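Local coordinates for protein inosine-uridine nucleoside N-ribohydrolase (Xanthomonas oryzae pv. oryzae, PDB 4KL0) that binds calcium and probably hydrolyses N-glycosidic bonds of nucleosides, although its role as a bacterial effector remains unclear, at residues D91-R96 with H128-R133; A134-L139 with S158-E163. All blocks are in the same frame, centred on the assembly; numbering follows the deposited sequence.

Contact 1. Residues D91-R96 with H128-R133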
ATOM      1  N   ASP A  91       8.934  17.053  -0.019  1.00 20.11           N
ATOM      2  CA  ASP A  91       9.824  16.835   1.115  1.00 19.55           C
ATOM      3  C   ASP A  91       9.810  15.424   1.662  1.00 20.27           C
ATOM      4  O   ASP A  91      10.503  15.129   2.631  1.00 21.78           O
ATOM      5  CB  ASP A  91       9.505  17.834   2.225  1.00 23.12           C
ATOM      6  CG  ASP A  91       9.699  19.304   1.766  1.00 25.13           C
ATOM      7  OD1 ASP A  91      10.606  19.554   0.919  1.00 27.01           O
ATOM      8  OD2 ASP A  91       8.923  20.179   2.233  1.00 28.95           O
ATOM      9  N   VAL A  92       9.019  14.541   1.046  1.00 18.45           N
ATOM     10  CA  VAL A  92       9.098  13.127   1.392  1.00 16.79           C
ATOM     11  C   VAL A  92      10.513  12.592   1.182  1.00 16.08           C
ATOM     12  O   VAL A  92      11.099  12.636   0.069  1.00 17.26           O
ATOM     13  CB  VAL A  92       8.052  12.331   0.545  1.00 15.93           C
ATOM     14  CG1 VAL A  92       8.139  10.870   0.882  1.00 16.19           C
ATOM     15  CG2 VAL A  92       6.654  12.883   0.781  1.00 16.05           C
ATOM     16  N   ARG A  93      11.080  12.016   2.249  1.00 16.14           N
ATOM     17  CA  ARG A  93      12.414  11.468   2.135  1.00 17.80           C
ATOM     18  C   ARG A  93      12.357   9.982   1.768  1.00 17.38           C
ATOM     19  O   ARG A  93      11.917   9.138   2.554  1.00 18.35           O
ATOM     20  CB  ARG A  93      13.160  11.654   3.446  1.00 19.66           C
ATOM     21  CG  ARG A  93      14.622  11.430   3.285  1.00 21.19           C
ATOM     22  CD  ARG A  93      15.282  11.463   4.693  1.00 23.77           C
ATOM     23  NE  ARG A  93      16.716  11.181   4.630  1.00 24.52           N
ATOM     24  CZ  ARG A  93      17.254   9.969   4.469  1.00 27.97           C
ATOM     25  NH1 ARG A  93      16.468   8.873   4.318  1.00 25.13           N
ATOM     26  NH2 ARG A  93      18.592   9.842   4.451  1.00 28.60           N
ATOM     27  N   VAL A  94      12.810   9.678   0.572  1.00 16.90           N
ATOM     28  CA  VAL A  94      12.756   8.314   0.063  1.00 15.51           C
ATOM     29  C   VAL A  94      14.134   7.673   0.143  1.00 17.43           C
ATOM     30  O   VAL A  94      15.172   8.224  -0.359  1.00 18.56           O
ATOM     31  CB  VAL A  94      12.252   8.273  -1.376  1.00 15.03           C
ATOM     32  CG1 VAL A  94      12.140   6.859  -1.880  1.00 16.32           C
ATOM     33  CG2 VAL A  94      10.905   9.016  -1.510  1.00 16.03           C
ATOM     34  N   ALA A  95      14.151   6.459   0.687  1.00 16.94           N
ATOM     35  CA  ALA A  95      15.404   5.722   0.825  1.00 16.92           C
ATOM     36  C   ALA A  95      15.269   4.264   0.324  1.00 17.32           C
ATOM     37  O   ALA A  95      14.182   3.645   0.479  1.00 17.07           O
ATOM     38  CB  ALA A  95      15.811   5.718   2.283  1.00 19.53           C
ATOM     39  N   ARG A  96      16.327   3.708  -0.269  1.00 17.47           N
ATOM     40  CA  ARG A  96      16.390   2.305  -0.620  1.00 16.23           C
ATOM     41  C   ARG A  96      16.549   1.451   0.660  1.00 19.66           C
ATOM     42  O   ARG A  96      17.444   1.723   1.482  1.00 17.51           O
ATOM     43  CB  ARG A  96      17.643   2.101  -1.496  1.00 22.21           C
ATOM     44  CG  ARG A  96      18.124   0.695  -1.558  1.00 25.98           C
ATOM     45  CD  ARG A  96      19.262   0.505  -2.530  1.00 26.04           C
ATOM     46  NE  ARG A  96      20.587   0.508  -1.953  1.00 32.36           N
ATOM     47  CZ  ARG A  96      21.675   0.654  -2.705  1.00 32.82           C
ATOM     48  NH1 ARG A  96      22.885   0.630  -2.154  1.00 32.60           N
ATOM     49  NH2 ARG A  96      21.531   0.818  -4.033  1.00 30.26           N
ATOM     50  N   HIS A 128      17.948   8.194  -1.040  1.00 24.81           N
ATOM     51  CA  HIS A 128      18.979   7.945  -0.023  1.00 25.85           C
ATOM     52  C   HIS A 128      19.279   6.433   0.043  1.00 30.59           C
ATOM     53  O   HIS A 128      18.446   5.623  -0.341  1.00 28.82           O
ATOM     54  CB  HIS A 128      18.510   8.517   1.305  1.00 24.73           C
ATOM     55  CG  HIS A 128      18.297   9.998   1.274  1.00 27.79           C
ATOM     56  ND1 HIS A 128      19.332  10.902   1.410  1.00 33.87           N
ATOM     57  CD2 HIS A 128      17.168  10.737   1.126  1.00 26.83           C
ATOM     58  CE1 HIS A 128      18.850  12.133   1.349  1.00 30.43           C
ATOM     59  NE2 HIS A 128      17.540  12.065   1.169  1.00 32.90           N
ATOM     60  N   THR A 129      20.486   6.042   0.458  1.00 31.07           N
ATOM     61  CA  THR A 129      20.875   4.652   0.308  1.00 31.73           C
ATOM     62  C   THR A 129      20.946   4.006   1.658  1.00 30.22           C
ATOM     63  O   THR A 129      21.286   2.825   1.778  1.00 32.64           O
ATOM     64  CB  THR A 129      22.237   4.506  -0.409  1.00 39.23           C
ATOM     65  OG1 THR A 129      23.114   5.548   0.040  1.00 41.30           O
ATOM     66  CG2 THR A 129      22.049   4.611  -1.931  1.00 35.75           C
ATOM     67  N   ASP A 130      20.614   4.789   2.676  1.00 30.40           N
ATOM     68  CA  ASP A 130      20.832   4.318   4.041  1.00 32.27           C
ATOM     69  C   ASP A 130      19.584   3.815   4.782  1.00 26.67           C
ATOM     70  O   ASP A 130      19.494   3.952   6.015  1.00 26.06           O
ATOM     71  CB  ASP A 130      21.645   5.343   4.870  1.00 31.87           C
ATOM     72  CG  ASP A 130      21.135   6.770   4.717  1.00 37.03           C
ATOM     73  OD1 ASP A 130      20.285   6.993   3.820  1.00 35.20           O
ATOM     74  OD2 ASP A 130      21.579   7.664   5.494  1.00 36.96           O
ATOM     75  N   GLY A 131      18.664   3.201   4.029  1.00 26.03           N
ATOM     76  CA  GLY A 131      17.491   2.547   4.601  1.00 21.95           C
ATOM     77  C   GLY A 131      16.802   3.325   5.701  1.00 21.95           C
ATOM     78  O   GLY A 131      16.397   4.470   5.500  1.00 23.99           O
ATOM     79  N   VAL A 132      16.718   2.721   6.895  1.00 23.73           N
ATOM     80  CA  VAL A 132      15.893   3.265   7.985  1.00 21.71           C
ATOM     81  C   VAL A 132      16.591   4.257   8.947  1.00 23.08           C
ATOM     82  O   VAL A 132      16.049   4.600   9.999  1.00 24.84           O
ATOM     83  CB  VAL A 132      15.318   2.133   8.822  1.00 20.37           C
ATOM     84  CG1 VAL A 132      14.633   1.080   7.901  1.00 19.66           C
ATOM     85  CG2 VAL A 132      16.411   1.465   9.639  1.00 24.00           C
ATOM     86  N   ARG A 133      17.774   4.732   8.574  1.00 26.71           N
ATOM     87  CA  ARG A 133      18.515   5.647   9.454  1.00 28.70           C
ATOM     88  C   ARG A 133      17.711   6.909   9.801  1.00 26.38           C
ATOM     89  O   ARG A 133      17.548   7.285  10.989  1.00 26.48           O
ATOM     90  CB  ARG A 133      19.839   6.057   8.815  1.00 28.71           C
ATOM     91  CG  ARG A 133      20.751   6.684   9.864  1.00 35.02           C
ATOM     92  CD  ARG A 133      21.324   5.595  10.785  1.00 37.36           C
ATOM     93  NE  ARG A 133      20.801   5.610  12.163  1.00 40.06           N
ATOM     94  CZ  ARG A 133      20.691   4.514  12.929  1.00 40.08           C
ATOM     95  NH1 ARG A 133      21.051   3.320  12.449  1.00 43.66           N
ATOM     96  NH2 ARG A 133      20.211   4.590  14.172  1.00 41.02           N
TER
HETATM   97  O   HOH W   1      17.789   6.669   5.668  1.00 27.81           O
HETATM   98  O   HOH W   2      19.924   0.444   2.165  1.00 27.97           O
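The carbonyl oxygen of R96 is gripped by the amide of G131 in the loop 128-133, in a weak, bent bond of 3.2 Å from G131 N to R96 O, and by a water that also binds the carbonyl oxygen of T129. The CA of G131 adds a C-H...O contact to the same oxygen. Upstream, H128 bridges to A95 with a pair of straighter backbone bonds: H128 N to V94 O at 2.9 Å, and R96 N back to H128 O, also at 2.9 Å. The A95 methyl lies beside the loop, CB 3.5 Å from G131 O.

R93 extends its chain across H128 at about a right angle, CG anti to the backbone N (chi1 -166°), and lays its guanidinium flat on the ring, centres 3.6 Å apart and planes 11° from parallel. R93 NH2 sits over the rim of the ring near H128 CG, while R93 CG lies beside H128 CD2. D130 meets this guanidinium at its edge, and the salt bridge from R93 NH2 to D130 OD1 is long and weak at 3.4 Å. A second water accepts a weak bond from R93 NH1 and has two acceptors close by, its oxygen 2.6 Å from G131 O and more weakly placed toward D130 OD1. T129 CG2 lies over one face of the R96 guanidinium, whose NH2 is hydrogen-bonded to S74 of helix 70-86.

G131 takes a positive phi (43°) within a type II' turn from D130 to R133 that leads into helix 133-141. The single bridge between A95 and H128 fastens this loop to the edge strand 93-96 of the Rossmann-like sheet of the nucleoside hydrolase fold.

Contact 2. Residues A134-L139 with S158-E163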
ATOM      1  N   ALA A 134      17.168   7.554   8.772  1.00 27.82           N
ATOM      2  CA  ALA A 134      16.375   8.760   9.008  1.00 23.78           C
ATOM      3  C   ALA A 134      15.143   8.487   9.859  1.00 25.08           C
ATOM      4  O   ALA A 134      14.782   9.318  10.657  1.00 24.27           O
ATOM      5  CB  ALA A 134      16.008   9.464   7.687  1.00 24.29           C
ATOM      6  N   MET A 135      14.474   7.334   9.667  1.00 22.51           N
ATOM      7  CA  MET A 135      13.332   6.974  10.500  1.00 21.53           C
ATOM      8  C   MET A 135      13.762   6.884  11.967  1.00 24.87           C
ATOM      9  O   MET A 135      12.998   7.274  12.864  1.00 24.25           O
ATOM     10  CB  MET A 135      12.688   5.644  10.029  1.00 22.66           C
ATOM     11  CG  MET A 135      11.964   5.774   8.663  1.00 18.27           C
ATOM     12  SD  MET A 135      11.237   4.133   8.167  1.00  9.11           S
ATOM     13  CE  MET A 135      10.171   4.710   6.728  1.00 17.04           C
ATOM     14  N   CYS A 136      14.940   6.296  12.203  1.00 23.34           N
ATOM     15  CA  CYS A 136      15.472   6.186  13.567  1.00 24.91           C
ATOM     16  C   CYS A 136      15.630   7.589  14.192  1.00 28.92           C
ATOM     17  O   CYS A 136      15.104   7.876  15.310  1.00 27.90           O
ATOM     18  CB  CYS A 136      16.816   5.449  13.587  1.00 28.75           C
ATOM     19  SG  CYS A 136      16.721   3.646  13.373  1.00 32.51           S
ATOM     20  N   GLU A 137      16.352   8.453  13.479  1.00 28.00           N
ATOM     21  CA  GLU A 137      16.559   9.837  13.940  1.00 29.35           C
ATOM     22  C   GLU A 137      15.243  10.546  14.196  1.00 30.22           C
ATOM     23  O   GLU A 137      15.112  11.321  15.145  1.00 31.08           O
ATOM     24  CB  GLU A 137      17.375  10.625  12.928  1.00 30.52           C
ATOM     25  CG  GLU A 137      18.747  10.026  12.641  1.00 35.55           C
ATOM     26  CD  GLU A 137      19.600  10.943  11.767  1.00 42.97           C
ATOM     27  OE1 GLU A 137      19.339  12.176  11.761  1.00 51.16           O
ATOM     28  OE2 GLU A 137      20.524  10.448  11.078  1.00 45.61           O
ATOM     29  N   ARG A 138      14.241  10.276  13.358  1.00 26.73           N
ATOM     30  CA  ARG A 138      12.960  10.916  13.533  1.00 24.21           C
ATOM     31  C   ARG A 138      12.160  10.376  14.736  1.00 27.79           C
ATOM     32  O   ARG A 138      11.474  11.144  15.411  1.00 30.45           O
ATOM     33  CB  ARG A 138      12.136  10.874  12.219  1.00 23.96           C
ATOM     34  CG  ARG A 138      10.745  11.504  12.386  1.00 24.09           C
ATOM     35  CD  ARG A 138       9.975  11.540  11.057  1.00 24.75           C
ATOM     36  NE  ARG A 138      10.716  12.206   9.996  1.00 23.96           N
ATOM     37  CZ  ARG A 138      10.695  13.530   9.839  1.00 21.54           C
ATOM     38  NH1 ARG A 138       9.993  14.276  10.697  1.00 27.06           N
ATOM     39  NH2 ARG A 138      11.365  14.101   8.824  1.00 26.87           N
ATOM     40  N   LEU A 139      12.235   9.070  15.008  1.00 24.23           N
ATOM     41  CA  LEU A 139      11.559   8.517  16.182  1.00 26.76           C
ATOM     42  C   LEU A 139      12.147   9.194  17.443  1.00 30.49           C
ATOM     43  O   LEU A 139      11.439   9.453  18.413  1.00 33.37           O
ATOM     44  CB  LEU A 139      11.744   6.990  16.252  1.00 26.55           C
ATOM     45  CG  LEU A 139      10.912   6.235  15.207  1.00 25.30           C
ATOM     46  CD1 LEU A 139      11.191   4.755  15.275  1.00 23.74           C
ATOM     47  CD2 LEU A 139       9.415   6.517  15.426  1.00 25.83           C
ATOM     48  N   SER A 158      11.168  -4.449   9.933  1.00 13.71           N
ATOM     49  CA  SER A 158      11.673  -5.268  11.040  1.00 14.88           C
ATOM     50  C   SER A 158      13.021  -4.678  11.469  1.00 15.79           C
ATOM     51  O   SER A 158      13.270  -4.596  12.688  1.00 16.81           O
ATOM     52  CB  SER A 158      11.849  -6.697  10.574  1.00 16.90           C
ATOM     53  OG  SER A 158      12.501  -7.482  11.580  1.00 18.27           O
ATOM     54  N   ALA A 159      13.879  -4.282  10.504  1.00 14.73           N
ATOM     55  CA  ALA A 159      15.161  -3.619  10.831  1.00 18.74           C
ATOM     56  C   ALA A 159      14.968  -2.412  11.740  1.00 20.94           C
ATOM     57  O   ALA A 159      15.772  -2.176  12.640  1.00 21.19           O
ATOM     58  CB  ALA A 159      15.951  -3.226   9.576  1.00 18.22           C
ATOM     59  N   LEU A 160      13.886  -1.655  11.535  1.00 14.82           N
ATOM     60  CA  LEU A 160      13.629  -0.451  12.324  1.00 17.55           C
ATOM     61  C   LEU A 160      13.264  -0.833  13.732  1.00 18.81           C
ATOM     62  O   LEU A 160      13.751  -0.214  14.679  1.00 20.15           O
ATOM     63  CB  LEU A 160      12.487   0.420  11.722  1.00 16.02           C
ATOM     64  CG  LEU A 160      12.158   1.717  12.486  1.00 18.52           C
ATOM     65  CD1 LEU A 160      13.331   2.658  12.425  1.00 18.16           C
ATOM     66  CD2 LEU A 160      10.953   2.464  11.888  1.00 18.28           C
ATOM     67  N   LEU A 161      12.427  -1.858  13.885  1.00 16.28           N
ATOM     68  CA  LEU A 161      12.055  -2.266  15.244  1.00 21.19           C
ATOM     69  C   LEU A 161      13.308  -2.810  15.910  1.00 20.80           C
ATOM     70  O   LEU A 161      13.477  -2.693  17.152  1.00 27.20           O
ATOM     71  CB  LEU A 161      10.951  -3.313  15.258  1.00 20.59           C
ATOM     72  CG  LEU A 161       9.646  -2.715  15.717  1.00 22.64           C
ATOM     73  CD1 LEU A 161       9.241  -1.600  14.718  1.00 25.83           C
ATOM     74  CD2 LEU A 161       8.629  -3.810  15.795  1.00 23.33           C
ATOM     75  N   ALA A 162      14.226  -3.378  15.136  1.00 19.35           N
ATOM     76  CA  ALA A 162      15.414  -3.926  15.793  1.00 22.91           C
ATOM     77  C   ALA A 162      16.412  -2.831  16.182  1.00 24.11           C
ATOM     78  O   ALA A 162      16.967  -2.861  17.305  1.00 29.04           O
ATOM     79  CB  ALA A 162      16.087  -4.982  14.932  1.00 23.36           C
ATOM     80  N   GLU A 163      16.695  -1.900  15.266  1.00 20.71           N
ATOM     81  CA  GLU A 163      17.697  -0.869  15.536  1.00 22.95           C
ATOM     82  C   GLU A 163      17.185   0.168  16.511  1.00 25.82           C
ATOM     83  O   GLU A 163      17.953   0.712  17.301  1.00 26.47           O
ATOM     84  CB  GLU A 163      18.170  -0.231  14.223  1.00 26.59           C
ATOM     85  CG  GLU A 163      18.856  -1.299  13.358  1.00 30.26           C
ATOM     86  CD  GLU A 163      19.395  -0.769  12.059  1.00 38.20           C
ATOM     87  OE1 GLU A 163      19.435   0.478  11.900  1.00 42.97           O
ATOM     88  OE2 GLU A 163      19.761  -1.618  11.203  1.00 43.40           O
TER
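Helices 134-139 and 158-163 run in broadly the same direction, crossing at -47° with their axes 10.3 Å apart at closest approach. The backbones come nearest at C136 and L160, whose CA atoms are 7.0 Å apart.

L160 is the side chain on which the packing turns. Its CG stands anti to the backbone N (chi1 -179°), which carries both methyls across to helix 134-139, where M135, C136 and L139 receive them. L160 CD1 lies 3.7 Å from C136 SG and 3.9 Å from M135 CB, so one branch touches two consecutive residues of the facing helix. The other branch, L160 CD2, comes within 4.1 Å of M135 SD. L139, one turn on from M135, meets L160 tip to tip, with L139 CD1 4.1 Å from L160 CD2.

This is layer packing in an alpha/beta fold: both helices lie against the central, mostly parallel sheet, and M135 and L160 both touch L31 and F33 of strand 28-34 beneath them. M135 crosses L160 at about a right angle; its chain, extended beyond CG, leads its end away from the facing helix. It also touches D62 and V64 of strand 58-65.

At the exposed margin C136 SG lies 4.2 Å from E163 CB. C136 also touches A164, just beyond the second helix. R138 NE makes a salt bridge with D62 of strand 58-65, and E163 has a long, weak ion pair with R133. S158 and L161 pack on L210 of helix 204-216.

Overall arrangement
Reading from the N terminus, strand 93-96 comes first, at the edge of the central sheet beside strand 58-65. The chain then returns at 128-133, closing contact 1 across 31 intervening residues that include helix 104-110. Helix 133-141 follows directly, and after strand 146-150 the chain reaches helix 155-163, closing contact 2. The contacts are therefore in series, neither nested nor crossed, with centres about 11 Å apart. They share a border: V132 O lies near L160 CD1, R93 NH1 packs on A134 CB, and R133 forms a long, weak ion pair with E163. Together they join the sheet edge, the incoming loop and the two helices.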